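Long-range contacts in glucose-6-phosphate isomerase (PDB 1ZZG), which probably catalyses the reversible isomerisation of glucose 6-phosphate to fructose 6-phosphate, a step shared by glycolysis and gluconeogenesis: residues V70-G75 with H96-V101; F178-E183 with S192-L197; L317-I322 with G336-Q341; P258-Q263 with H380-T385. All blocks are in the same frame, centred on the assembly; numbering follows the deposited sequence.

Interaction 1 (V70-G75 with H96-V101)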
loop_
_atom_site.group_PDB
_atom_site.type_symbol
_atom_site.label_atom_id
_atom_site.label_comp_id
_atom_site.label_asym_id
_atom_site.label_seq_id
_atom_site.Cartn_x
_atom_site.Cartn_y
_atom_site.Cartn_z
ATOM N N VAL A 70 2.370 19.870 -5.765
ATOM C CA VAL A 70 3.451 18.890 -5.685
ATOM C C VAL A 70 4.062 18.909 -4.285
ATOM O O VAL A 70 4.754 19.858 -3.911
ATOM C CB VAL A 70 4.572 19.184 -6.727
ATOM C CG1 VAL A 70 5.735 18.212 -6.536
ATOM C CG2 VAL A 70 4.010 19.077 -8.150
ATOM N N LEU A 71 3.800 17.864 -3.507
ATOM C CA LEU A 71 4.347 17.800 -2.159
ATOM C C LEU A 71 5.648 17.010 -2.165
ATOM O O LEU A 71 5.650 15.803 -2.398
ATOM C CB LEU A 71 3.344 17.148 -1.197
ATOM C CG LEU A 71 3.537 17.394 0.309
ATOM C CD1 LEU A 71 2.354 16.775 1.060
ATOM C CD2 LEU A 71 4.865 16.806 0.799
ATOM N N ILE A 72 6.759 17.697 -1.929
ATOM C CA ILE A 72 8.054 17.033 -1.888
ATOM C C ILE A 72 8.330 16.738 -0.419
ATOM O O ILE A 72 8.681 17.635 0.355
ATOM C CB ILE A 72 9.186 17.923 -2.463
ATOM C CG1 ILE A 72 8.812 18.407 -3.871
ATOM C CG2 ILE A 72 10.491 17.127 -2.501
ATOM C CD1 ILE A 72 9.913 19.184 -4.606
ATOM N N GLY A 73 8.143 15.480 -0.035
ATOM C CA GLY A 73 8.352 15.100 1.349
ATOM C C GLY A 73 8.278 13.597 1.480
ATOM O O GLY A 73 7.733 12.912 0.608
ATOM N N ILE A 74 8.795 13.075 2.583
ATOM C CA ILE A 74 8.807 11.638 2.757
ATOM C C ILE A 74 8.532 11.232 4.204
ATOM O O ILE A 74 8.750 12.011 5.130
ATOM C CB ILE A 74 10.170 11.096 2.266
ATOM C CG1 ILE A 74 10.085 9.597 1.984
ATOM C CG2 ILE A 74 11.256 11.404 3.287
ATOM C CD1 ILE A 74 11.293 9.086 1.226
ATOM N N GLY A 75 8.034 10.014 4.392
ATOM C CA GLY A 75 7.737 9.548 5.732
ATOM C C GLY A 75 6.691 10.397 6.436
ATOM O O GLY A 75 5.564 10.530 5.965
ATOM N N HIS A 96 0.526 15.527 -6.274
ATOM C CA HIS A 96 1.643 14.704 -6.733
ATOM C C HIS A 96 2.615 14.626 -5.569
ATOM O O HIS A 96 3.028 15.651 -5.027
ATOM C CB HIS A 96 2.297 15.367 -7.944
ATOM C CG HIS A 96 1.316 15.768 -9.002
ATOM N ND1 HIS A 96 0.721 14.859 -9.849
ATOM C CD2 HIS A 96 0.781 16.974 -9.309
ATOM C CE1 HIS A 96 -0.139 15.485 -10.632
ATOM N NE2 HIS A 96 -0.123 16.770 -10.325
ATOM N N TYR A 97 2.985 13.411 -5.189
ATOM C CA TYR A 97 3.861 13.217 -4.043
ATOM C C TYR A 97 5.262 12.733 -4.382
ATOM O O TYR A 97 5.444 11.627 -4.897
ATOM C CB TYR A 97 3.198 12.230 -3.073
ATOM C CG TYR A 97 1.854 12.704 -2.552
ATOM C CD1 TYR A 97 1.768 13.469 -1.387
ATOM C CD2 TYR A 97 0.675 12.430 -3.249
ATOM C CE1 TYR A 97 0.545 13.953 -0.929
ATOM C CE2 TYR A 97 -0.563 12.911 -2.792
ATOM C CZ TYR A 97 -0.616 13.674 -1.632
ATOM O OH TYR A 97 -1.819 14.170 -1.174
ATOM N N LEU A 98 6.251 13.574 -4.102
ATOM C CA LEU A 98 7.635 13.198 -4.338
ATOM C C LEU A 98 8.169 12.632 -3.025
ATOM O O LEU A 98 8.837 13.325 -2.249
ATOM C CB LEU A 98 8.474 14.399 -4.780
ATOM C CG LEU A 98 8.965 14.306 -6.228
ATOM C CD1 LEU A 98 7.785 14.572 -7.174
ATOM C CD2 LEU A 98 10.092 15.317 -6.476
ATOM N N ASP A 99 7.827 11.368 -2.783
ATOM C CA ASP A 99 8.240 10.633 -1.590
ATOM C C ASP A 99 9.180 9.529 -2.062
ATOM O O ASP A 99 9.170 8.407 -1.553
ATOM C CB ASP A 99 7.013 10.024 -0.908
ATOM C CG ASP A 99 6.217 9.118 -1.835
ATOM O OD1 ASP A 99 6.439 9.187 -3.064
ATOM O OD2 ASP A 99 5.365 8.341 -1.340
ATOM N N HIS A 100 9.993 9.868 -3.055
ATOM C CA HIS A 100 10.933 8.921 -3.638
ATOM C C HIS A 100 11.902 9.725 -4.502
ATOM O O HIS A 100 11.725 10.934 -4.689
ATOM C CB HIS A 100 10.166 7.941 -4.517
ATOM C CG HIS A 100 9.582 8.585 -5.733
ATOM N ND1 HIS A 100 10.313 8.795 -6.883
ATOM C CD2 HIS A 100 8.369 9.143 -5.950
ATOM C CE1 HIS A 100 9.573 9.455 -7.755
ATOM N NE2 HIS A 100 8.390 9.680 -7.214
ATOM N N VAL A 101 12.917 9.058 -5.038
ATOM C CA VAL A 101 13.891 9.738 -5.880
ATOM C C VAL A 101 14.156 9.013 -7.200
ATOM O O VAL A 101 15.198 9.214 -7.819
ATOM C CB VAL A 101 15.227 9.935 -5.125
ATOM C CG1 VAL A 101 15.033 10.928 -3.981
ATOM C CG2 VAL A 101 15.712 8.605 -4.575
#

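Interaction 2 (F178-E183 with S192-L197)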
loop_
_atom_site.group_PDB
_atom_site.type_symbol
_atom_site.label_atom_id
_atom_site.label_comp_id
_atom_site.label_asym_id
_atom_site.label_seq_id
_atom_site.Cartn_x
_atom_site.Cartn_y
_atom_site.Cartn_z
ATOM N N PHE A 178 5.561 27.637 6.539
ATOM C CA PHE A 178 4.701 27.218 7.625
ATOM C C PHE A 178 5.583 26.435 8.576
ATOM O O PHE A 178 6.602 25.879 8.169
ATOM C CB PHE A 178 3.557 26.361 7.086
ATOM C CG PHE A 178 2.485 27.158 6.399
ATOM C CD1 PHE A 178 1.530 27.845 7.141
ATOM C CD2 PHE A 178 2.432 27.223 5.011
ATOM C CE1 PHE A 178 0.533 28.582 6.514
ATOM C CE2 PHE A 178 1.441 27.956 4.369
ATOM C CZ PHE A 178 0.488 28.637 5.121
ATOM N N ALA A 179 5.185 26.385 9.841
ATOM C CA ALA A 179 5.987 25.720 10.846
ATOM C C ALA A 179 5.505 24.385 11.385
ATOM O O ALA A 179 4.316 24.176 11.619
ATOM C CB ALA A 179 6.206 26.675 12.019
ATOM N N ILE A 180 6.457 23.479 11.563
ATOM C CA ILE A 180 6.180 22.199 12.184
ATOM C C ILE A 180 6.718 22.503 13.582
ATOM O O ILE A 180 7.913 22.780 13.749
ATOM C CB ILE A 180 6.999 21.049 11.572
ATOM C CG1 ILE A 180 6.538 20.788 10.137
ATOM C CG2 ILE A 180 6.833 19.786 12.423
ATOM C CD1 ILE A 180 7.364 19.723 9.416
ATOM N N PRO A 181 5.841 22.501 14.597
ATOM C CA PRO A 181 6.270 22.788 15.968
ATOM C C PRO A 181 7.461 21.946 16.416
ATOM O O PRO A 181 7.554 20.757 16.113
ATOM C CB PRO A 181 5.020 22.497 16.794
ATOM C CG PRO A 181 3.909 22.793 15.841
ATOM C CD PRO A 181 4.403 22.186 14.552
ATOM N N LYS A 182 8.370 22.581 17.144
ATOM C CA LYS A 182 9.553 21.903 17.654
ATOM C C LYS A 182 9.200 20.599 18.374
ATOM O O LYS A 182 9.843 19.569 18.162
ATOM C CB LYS A 182 10.300 22.831 18.615
ATOM C CG LYS A 182 11.563 22.221 19.200
ATOM C CD LYS A 182 12.214 23.163 20.204
ATOM C CE LYS A 182 13.483 22.550 20.774
ATOM N NZ LYS A 182 14.077 23.398 21.848
ATOM N N GLU A 183 8.174 20.647 19.220
ATOM C CA GLU A 183 7.755 19.470 19.991
ATOM C C GLU A 183 6.895 18.459 19.225
ATOM O O GLU A 183 6.347 17.527 19.823
ATOM C CB GLU A 183 7.007 19.908 21.256
ATOM C CG GLU A 183 7.829 20.739 22.241
ATOM C CD GLU A 183 9.085 20.029 22.727
ATOM O OE1 GLU A 183 9.076 18.783 22.826
ATOM O OE2 GLU A 183 10.084 20.720 23.028
ATOM N N SER A 192 -0.544 19.252 11.787
ATOM C CA SER A 192 0.176 20.522 11.777
ATOM C C SER A 192 0.023 20.976 10.318
ATOM O O SER A 192 -0.713 20.349 9.552
ATOM C CB SER A 192 1.657 20.316 12.121
ATOM O OG SER A 192 2.375 19.732 11.049
ATOM N N PRO A 193 0.683 22.076 9.916
ATOM C CA PRO A 193 0.528 22.489 8.517
ATOM C C PRO A 193 0.921 21.387 7.522
ATOM O O PRO A 193 0.522 21.434 6.356
ATOM C CB PRO A 193 1.418 23.725 8.423
ATOM C CG PRO A 193 1.266 24.332 9.797
ATOM C CD PRO A 193 1.384 23.112 10.696
ATOM N N VAL A 194 1.695 20.404 7.986
ATOM C CA VAL A 194 2.116 19.282 7.142
ATOM C C VAL A 194 0.890 18.725 6.422
ATOM O O VAL A 194 0.920 18.482 5.219
ATOM C CB VAL A 194 2.750 18.138 7.975
ATOM C CG1 VAL A 194 2.926 16.892 7.112
ATOM C CG2 VAL A 194 4.092 18.578 8.531
ATOM N N GLY A 195 -0.190 18.529 7.172
ATOM C CA GLY A 195 -1.413 18.019 6.579
ATOM C C GLY A 195 -2.437 19.110 6.291
ATOM O O GLY A 195 -3.194 19.013 5.327
ATOM N N LEU A 196 -2.461 20.156 7.113
ATOM C CA LEU A 196 -3.435 21.230 6.922
ATOM C C LEU A 196 -3.277 21.990 5.610
ATOM O O LEU A 196 -4.274 22.284 4.945
ATOM C CB LEU A 196 -3.389 22.214 8.090
ATOM C CG LEU A 196 -3.701 21.570 9.444
ATOM C CD1 LEU A 196 -3.629 22.621 10.527
ATOM C CD2 LEU A 196 -5.075 20.908 9.400
ATOM N N LEU A 197 -2.040 22.300 5.230
ATOM C CA LEU A 197 -1.805 23.036 3.992
ATOM C C LEU A 197 -2.341 22.277 2.770
ATOM O O LEU A 197 -3.166 22.802 2.023
ATOM C CB LEU A 197 -0.312 23.341 3.816
ATOM C CG LEU A 197 -0.000 24.194 2.577
ATOM C CD1 LEU A 197 -0.784 25.512 2.645
ATOM C CD2 LEU A 197 1.495 24.463 2.498
#

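Interaction 3 (L317-I322 with G336-Q341)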
loop_
_atom_site.group_PDB
_atom_site.type_symbol
_atom_site.label_atom_id
_atom_site.label_comp_id
_atom_site.label_asym_id
_atom_site.label_seq_id
_atom_site.Cartn_x
_atom_site.Cartn_y
_atom_site.Cartn_z
ATOM N N LEU A 317 -21.575 8.938 2.890
ATOM C CA LEU A 317 -21.890 10.356 2.820
ATOM C C LEU A 317 -22.918 10.501 1.699
ATOM O O LEU A 317 -23.820 11.331 1.766
ATOM C CB LEU A 317 -20.637 11.181 2.517
ATOM C CG LEU A 317 -19.534 11.093 3.576
ATOM C CD1 LEU A 317 -18.421 12.073 3.228
ATOM C CD2 LEU A 317 -20.112 11.410 4.960
ATOM N N GLU A 318 -22.761 9.674 0.669
ATOM C CA GLU A 318 -23.667 9.644 -0.474
ATOM C C GLU A 318 -23.583 8.228 -1.026
ATOM O O GLU A 318 -22.533 7.797 -1.508
ATOM C CB GLU A 318 -23.261 10.667 -1.539
ATOM C CG GLU A 318 -24.139 10.602 -2.782
ATOM C CD GLU A 318 -23.948 11.777 -3.723
ATOM O OE1 GLU A 318 -22.796 12.223 -3.919
ATOM O OE2 GLU A 318 -24.959 12.245 -4.288
ATOM N N ASP A 319 -24.697 7.508 -0.941
ATOM C CA ASP A 319 -24.763 6.121 -1.374
ATOM C C ASP A 319 -25.156 5.931 -2.838
ATOM O O ASP A 319 -25.492 6.884 -3.540
ATOM C CB ASP A 319 -25.747 5.363 -0.479
ATOM C CG ASP A 319 -25.372 3.909 -0.297
ATOM O OD1 ASP A 319 -24.557 3.394 -1.089
ATOM O OD2 ASP A 319 -25.898 3.279 0.638
ATOM N N VAL A 320 -25.111 4.681 -3.286
ATOM C CA VAL A 320 -25.457 4.335 -4.659
ATOM C C VAL A 320 -26.248 3.041 -4.695
ATOM O O VAL A 320 -25.794 2.010 -4.190
ATOM C CB VAL A 320 -24.202 4.135 -5.524
ATOM C CG1 VAL A 320 -24.597 3.579 -6.888
ATOM C CG2 VAL A 320 -23.462 5.440 -5.672
ATOM N N GLU A 321 -27.431 3.087 -5.293
ATOM C CA GLU A 321 -28.245 1.888 -5.389
ATOM C C GLU A 321 -27.726 1.054 -6.553
ATOM O O GLU A 321 -27.427 1.588 -7.620
ATOM C CB GLU A 321 -29.718 2.240 -5.625
ATOM C CG GLU A 321 -30.643 1.031 -5.533
ATOM C CD GLU A 321 -32.109 1.394 -5.652
ATOM O OE1 GLU A 321 -32.560 2.318 -4.939
ATOM O OE2 GLU A 321 -32.812 0.747 -6.454
ATOM N N ILE A 322 -27.596 -0.249 -6.328
ATOM C CA ILE A 322 -27.129 -1.159 -7.367
ATOM C C ILE A 322 -28.326 -1.443 -8.276
ATOM O O ILE A 322 -29.292 -2.092 -7.864
ATOM C CB ILE A 322 -26.612 -2.485 -6.760
ATOM C CG1 ILE A 322 -25.460 -2.200 -5.784
ATOM C CG2 ILE A 322 -26.140 -3.419 -7.872
ATOM C CD1 ILE A 322 -25.039 -3.398 -4.965
ATOM N N GLY A 336 -31.212 -3.615 -6.053
ATOM C CA GLY A 336 -32.009 -2.999 -5.007
ATOM C C GLY A 336 -31.196 -2.603 -3.790
ATOM O O GLY A 336 -31.542 -1.648 -3.098
ATOM N N LYS A 337 -30.125 -3.341 -3.517
ATOM C CA LYS A 337 -29.252 -3.036 -2.383
ATOM C C LYS A 337 -28.367 -1.867 -2.798
ATOM O O LYS A 337 -28.306 -1.533 -3.981
ATOM C CB LYS A 337 -28.358 -4.233 -2.048
ATOM C CG LYS A 337 -29.080 -5.571 -1.989
ATOM C CD LYS A 337 -30.183 -5.580 -0.946
ATOM C CE LYS A 337 -30.889 -6.927 -0.920
ATOM N NZ LYS A 337 -32.090 -6.908 -0.042
ATOM N N THR A 338 -27.680 -1.253 -1.836
ATOM C CA THR A 338 -26.786 -0.132 -2.134
ATOM C C THR A 338 -25.322 -0.578 -2.042
ATOM O O THR A 338 -25.013 -1.624 -1.469
ATOM C CB THR A 338 -26.983 1.046 -1.148
ATOM O OG1 THR A 338 -26.508 0.672 0.152
ATOM C CG2 THR A 338 -28.456 1.431 -1.056
ATOM N N LEU A 339 -24.425 0.218 -2.614
ATOM C CA LEU A 339 -23.004 -0.104 -2.574
ATOM C C LEU A 339 -22.504 -0.088 -1.133
ATOM O O LEU A 339 -21.754 -0.975 -0.721
ATOM C CB LEU A 339 -22.197 0.890 -3.423
ATOM C CG LEU A 339 -22.344 0.730 -4.942
ATOM C CD1 LEU A 339 -21.429 1.705 -5.665
ATOM C CD2 LEU A 339 -22.002 -0.697 -5.334
ATOM N N PHE A 340 -22.919 0.910 -0.359
ATOM C CA PHE A 340 -22.479 0.968 1.032
ATOM C C PHE A 340 -23.034 -0.227 1.804
ATOM O O PHE A 340 -22.362 -0.788 2.672
ATOM C CB PHE A 340 -22.942 2.248 1.716
ATOM C CG PHE A 340 -22.379 2.408 3.099
ATOM C CD1 PHE A 340 -21.106 2.947 3.286
ATOM C CD2 PHE A 340 -23.082 1.945 4.208
ATOM C CE1 PHE A 340 -20.540 3.020 4.557
ATOM C CE2 PHE A 340 -22.524 2.011 5.485
ATOM C CZ PHE A 340 -21.250 2.550 5.658
ATOM N N GLN A 341 -24.269 -0.604 1.492
ATOM C CA GLN A 341 -24.903 -1.742 2.151
ATOM C C GLN A 341 -24.029 -2.978 1.946
ATOM O O GLN A 341 -23.844 -3.785 2.858
ATOM C CB GLN A 341 -26.291 -1.980 1.556
ATOM C CG GLN A 341 -27.161 -2.938 2.348
ATOM C CD GLN A 341 -28.512 -3.154 1.693
ATOM O OE1 GLN A 341 -28.945 -2.355 0.855
ATOM N NE2 GLN A 341 -29.194 -4.229 2.080
#

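Interaction 4 (P258-Q263 with H380-T385)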
loop_
_atom_site.group_PDB
_atom_site.type_symbol
_atom_site.label_atom_id
_atom_site.label_comp_id
_atom_site.label_asym_id
_atom_site.label_seq_id
_atom_site.Cartn_x
_atom_site.Cartn_y
_atom_site.Cartn_z
ATOM N N PRO A 258 -3.875 3.172 6.295
ATOM C CA PRO A 258 -3.064 2.079 6.849
ATOM C C PRO A 258 -1.559 2.352 6.813
ATOM O O PRO A 258 -0.855 2.064 7.779
ATOM C CB PRO A 258 -3.470 0.882 5.991
ATOM C CG PRO A 258 -4.920 1.176 5.702
ATOM C CD PRO A 258 -4.857 2.650 5.327
ATOM N N SER A 259 -1.068 2.913 5.710
ATOM C CA SER A 259 0.358 3.211 5.599
ATOM C C SER A 259 0.786 4.202 6.668
ATOM O O SER A 259 1.874 4.086 7.237
ATOM C CB SER A 259 0.694 3.777 4.220
ATOM O OG SER A 259 0.622 2.776 3.228
ATOM N N TRP A 260 -0.068 5.184 6.932
ATOM C CA TRP A 260 0.220 6.188 7.954
ATOM C C TRP A 260 0.331 5.511 9.321
ATOM O O TRP A 260 1.233 5.819 10.110
ATOM C CB TRP A 260 -0.895 7.237 7.993
ATOM C CG TRP A 260 -0.788 8.189 9.147
ATOM C CD1 TRP A 260 0.017 9.293 9.240
ATOM C CD2 TRP A 260 -1.485 8.092 10.394
ATOM N NE1 TRP A 260 -0.137 9.890 10.473
ATOM C CE2 TRP A 260 -1.052 9.174 11.200
ATOM C CE3 TRP A 260 -2.435 7.198 10.908
ATOM C CZ2 TRP A 260 -1.538 9.382 12.497
ATOM C CZ3 TRP A 260 -2.922 7.406 12.203
ATOM C CH2 TRP A 260 -2.469 8.492 12.981
ATOM N N PHE A 261 -0.584 4.587 9.604
ATOM C CA PHE A 261 -0.562 3.891 10.888
ATOM C C PHE A 261 0.666 3.001 11.030
ATOM O O PHE A 261 1.251 2.890 12.116
ATOM C CB PHE A 261 -1.811 3.030 11.079
ATOM C CG PHE A 261 -1.775 2.215 12.343
ATOM C CD1 PHE A 261 -1.882 2.835 13.589
ATOM C CD2 PHE A 261 -1.541 0.845 12.297
ATOM C CE1 PHE A 261 -1.749 2.101 14.769
ATOM C CE2 PHE A 261 -1.406 0.102 13.467
ATOM C CZ PHE A 261 -1.509 0.733 14.708
ATOM N N VAL A 262 1.053 2.353 9.935
ATOM C CA VAL A 262 2.222 1.486 9.960
ATOM C C VAL A 262 3.470 2.266 10.395
ATOM O O VAL A 262 4.245 1.775 11.217
ATOM C CB VAL A 262 2.440 0.811 8.584
ATOM C CG1 VAL A 262 3.761 0.058 8.570
ATOM C CG2 VAL A 262 1.303 -0.169 8.313
ATOM N N GLN A 263 3.671 3.471 9.861
ATOM C CA GLN A 263 4.825 4.261 10.286
ATOM C C GLN A 263 4.653 4.666 11.745
ATOM O O GLN A 263 5.595 4.598 12.534
ATOM C CB GLN A 263 5.004 5.547 9.468
ATOM C CG GLN A 263 5.979 6.501 10.168
ATOM C CD GLN A 263 6.304 7.761 9.392
ATOM O OE1 GLN A 263 5.456 8.315 8.703
ATOM N NE2 GLN A 263 7.538 8.237 9.530
ATOM N N HIS A 380 -6.659 9.454 18.064
ATOM C CA HIS A 380 -6.879 8.323 18.966
ATOM C C HIS A 380 -5.705 7.355 18.873
ATOM O O HIS A 380 -5.210 6.864 19.889
ATOM C CB HIS A 380 -8.176 7.592 18.579
ATOM C CG HIS A 380 -8.341 6.251 19.229
ATOM N ND1 HIS A 380 -9.288 6.004 20.201
ATOM C CD2 HIS A 380 -7.686 5.079 19.036
ATOM C CE1 HIS A 380 -9.206 4.739 20.579
ATOM N NE2 HIS A 380 -8.243 4.157 19.887
ATOM N N LEU A 381 -5.274 7.070 17.647
ATOM C CA LEU A 381 -4.169 6.146 17.427
ATOM C C LEU A 381 -2.845 6.704 17.925
ATOM O O LEU A 381 -1.992 5.954 18.405
ATOM C CB LEU A 381 -4.080 5.775 15.945
ATOM C CG LEU A 381 -5.289 4.940 15.502
ATOM C CD1 LEU A 381 -5.326 4.816 13.989
ATOM C CD2 LEU A 381 -5.224 3.563 16.158
ATOM N N MET A 382 -2.668 8.017 17.821
ATOM C CA MET A 382 -1.437 8.612 18.309
ATOM C C MET A 382 -1.389 8.455 19.831
ATOM O O MET A 382 -0.330 8.167 20.385
ATOM C CB MET A 382 -1.340 10.083 17.884
ATOM C CG MET A 382 -1.007 10.228 16.399
ATOM S SD MET A 382 -0.702 11.924 15.813
ATOM C CE MET A 382 -2.345 12.392 15.257
ATOM N N TRP A 383 -2.530 8.626 20.500
ATOM C CA TRP A 383 -2.585 8.458 21.954
ATOM C C TRP A 383 -2.318 6.996 22.293
ATOM O O TRP A 383 -1.543 6.688 23.199
ATOM C CB TRP A 383 -3.953 8.851 22.510
ATOM C CG TRP A 383 -4.105 10.304 22.778
ATOM C CD1 TRP A 383 -4.763 11.217 22.007
ATOM C CD2 TRP A 383 -3.608 11.020 23.918
ATOM N NE1 TRP A 383 -4.714 12.462 22.598
ATOM C CE2 TRP A 383 -4.010 12.368 23.771
ATOM C CE3 TRP A 383 -2.864 10.653 25.051
ATOM C CZ2 TRP A 383 -3.695 13.353 24.714
ATOM C CZ3 TRP A 383 -2.550 11.637 25.994
ATOM C CH2 TRP A 383 -2.967 12.969 25.815
ATOM N N GLN A 384 -2.985 6.102 21.571
ATOM C CA GLN A 384 -2.808 4.668 21.771
ATOM C C GLN A 384 -1.327 4.348 21.725
ATOM O O GLN A 384 -0.800 3.662 22.594
ATOM C CB GLN A 384 -3.521 3.892 20.665
ATOM C CG GLN A 384 -3.094 2.439 20.536
ATOM C CD GLN A 384 -3.781 1.749 19.375
ATOM O OE1 GLN A 384 -4.997 1.570 19.380
ATOM N NE2 GLN A 384 -3.002 1.364 18.364
ATOM N N THR A 385 -0.660 4.863 20.697
ATOM C CA THR A 385 0.763 4.634 20.513
ATOM C C THR A 385 1.608 5.227 21.644
ATOM O O THR A 385 2.542 4.580 22.130
ATOM C CB THR A 385 1.223 5.207 19.159
ATOM O OG1 THR A 385 0.457 4.602 18.106
ATOM C CG2 THR A 385 2.700 4.928 18.936
#

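Interaction 1 (V70-G75 with H96-V101)
V70, L71 and I72 pair in parallel register with H96, Y97 and L98. L71 N gives to H96 O at 2.8 Å, and L71 O takes L98 N at 2.9 Å. The ladder then frays: G73 N reaches L98 O at 3.2 Å from above the carbonyl plane, while L98 itself centres an inverse gamma turn. CA-H...O contacts fill in between, such as V70 CA to H96 O at 3.3 Å.

Apolar contacts divide between the two faces. On one, V70 CG2 touches H96 CD2 at 4.0 Å; with V70 CG1 anti to the backbone N (chi1 175°), CG2 is left anti to the carbonyl carbon, which sets it near the imidazole. I72 and L98 run alongside each other there, I72 CG2 to L98 CB 4.1 Å. On the other face L71 CD1 meets Y97 CE1 at 3.9 Å.

The polar ends find partners beyond the two strands: Y97 OH bonds E85, H96 NE2 bonds D68, and D99 OD2 forms salt bridges with K82 and with K290 of the second subunit. The pair closes the beta-alpha-beta unit of strand 68-72, helix 79-88 and strand 94-98, with strand 118-124 bonded to V70 and I72, and helices 103-112 and 130-147 packed against L98.

Interaction 2 (F178-E183 with S192-L197)
S192 O takes two backbone donors, G195 N and L196 N, each at 3.0 Å, while the same residue's CB rests against CD of P181. Its hydroxyl caps the helix: OG stands between backbone N and carbonyl carbon (chi1 74°), which carries it round to accept from V194 N at 3.2 Å, and it also bonds S189 O. These bonds hold the first turn of the helix.

Across the contact the packing is mostly apolar. P193 lays its ring against the strand end, with P193 CB 3.6 Å from F178 CB and P193 CD in van der Waals contact with A179 O at 3.3 Å. One turn on, L197 sets both methyls against CD2 and CE2 of F178, with F178 CE2 3.7 Å from L197 CD1; the two side chains cross at about a right angle. At the other end I180 CD1 presses on V194 CG2 at 3.6 Å.

Around this seam helix 52-61 touches F178, P193 and L197, and F178 has a cation-pi partner in K176. Strand 176-179 is an outermost strand of the five-stranded parallel sheet, and L197 and V194 also touch strands 155-159 and 118-124. A helix laid over one face of such a sheet is the layered alpha/beta build of the SIS fold in the phosphoglucose isomerase family.

Interaction 3 (L317-I322 with G336-Q341)
The carboxylate of D319, lying against CB of T338, is the flat group on which the contact turns. Its OD1 is met from opposite faces of the plane: F340 N comes in on the syn side of D319 OD1 at 3.1 Å, only 19° out of plane, and the residue's own neighbour V320 N on the anti side. D319 OD2 takes the hydroxyl of T338 on its syn side, T338 OG1 at 2.7 Å, and lies 3.3 Å from F340 CB. An alanine at D319 is likely to cost F340 N, V320 N and the T338 hydroxyl their acceptor, leaving the start of the helix less firmly tied to the loop.

Backbone bonds continue the seam. L339 N gives to V320 O at 2.8 Å, I322 N to K337 O at 2.8 Å and G336 N to I322 O at 3.0 Å. L339 fills the inner side, L339 CD1 on V320 CB at 3.7 Å and L339 CD2 on I322 CG1 at 3.8 Å.

The second subunit lies against the loop, its R111 in a salt bridge with E318, its P103 packed on D319. T338 and Q341 form a capping box, T338 OG1 accepting from Q341 N and Q341 OE1 from T338 N, the classic start of a helix, here helix 339-356.

Interaction 4 (P258-Q263 with H380-T385)
L381 pushes its two methyls like a bump into the hollow between W260 and F261. L381 CD1 sits 4.0 Å from W260 CZ3, in the plane of the indole at its edge, and also 4.0 Å from F261 CD1, while L381 CD2 touches F261 CE1. Next to it M382 lays CG against another part of the same indole edge, 4.0 Å from W260 CZ2, so the rim of the six-membered ring butts against L381 and M382. W260 gets there because its CG lies anti to the backbone nitrogen (chi1 171°), throwing the ring across the gap.

Segments 258-263 and 380-385, on helices 257-269 and 371-391, run nearly parallel, their axes 21° apart and 11.2 Å from each other; large side chains span that wide spacing within the alpha/beta fold of the phosphoglucose isomerase family. Helix 257-269 also carries E267, the probable proton donor of the isomerase. Cutting W260 back to alanine is likely to open a gap beside L381 and M382 and deprive their side chains of the indole edge.

Q384 closes the other end: Q384 NE2 comes to the edge of the F261 ring, 3.9 Å from F261 CE1, the amide plane turned 89° to the ring, while OE1 bonds T232. F261 is also stacked on F247, and M382 packs against F188.

Interactions 1, 2 and 4 are buried, whereas interaction 3 is partly exposed and has its centre about 27 Å from the centre of the chain. Interactions 1 and 2 reach the same five-stranded parallel sheet at opposite edge strands, the first by backbone pairing, the second by apolar packing of a capped helix. Interaction 4 joins two helices through side chains alone; it meets interaction 1 where Q263 OE1 packs on G75 C at 3.3 Å, close to the predicted active-site E267. Interaction 3, whose loop falls between the two helices of interaction 4 in the chain, relies instead on a carboxylate and backbone bonds. Interactions 1, 3 and 4 all touch the second subunit.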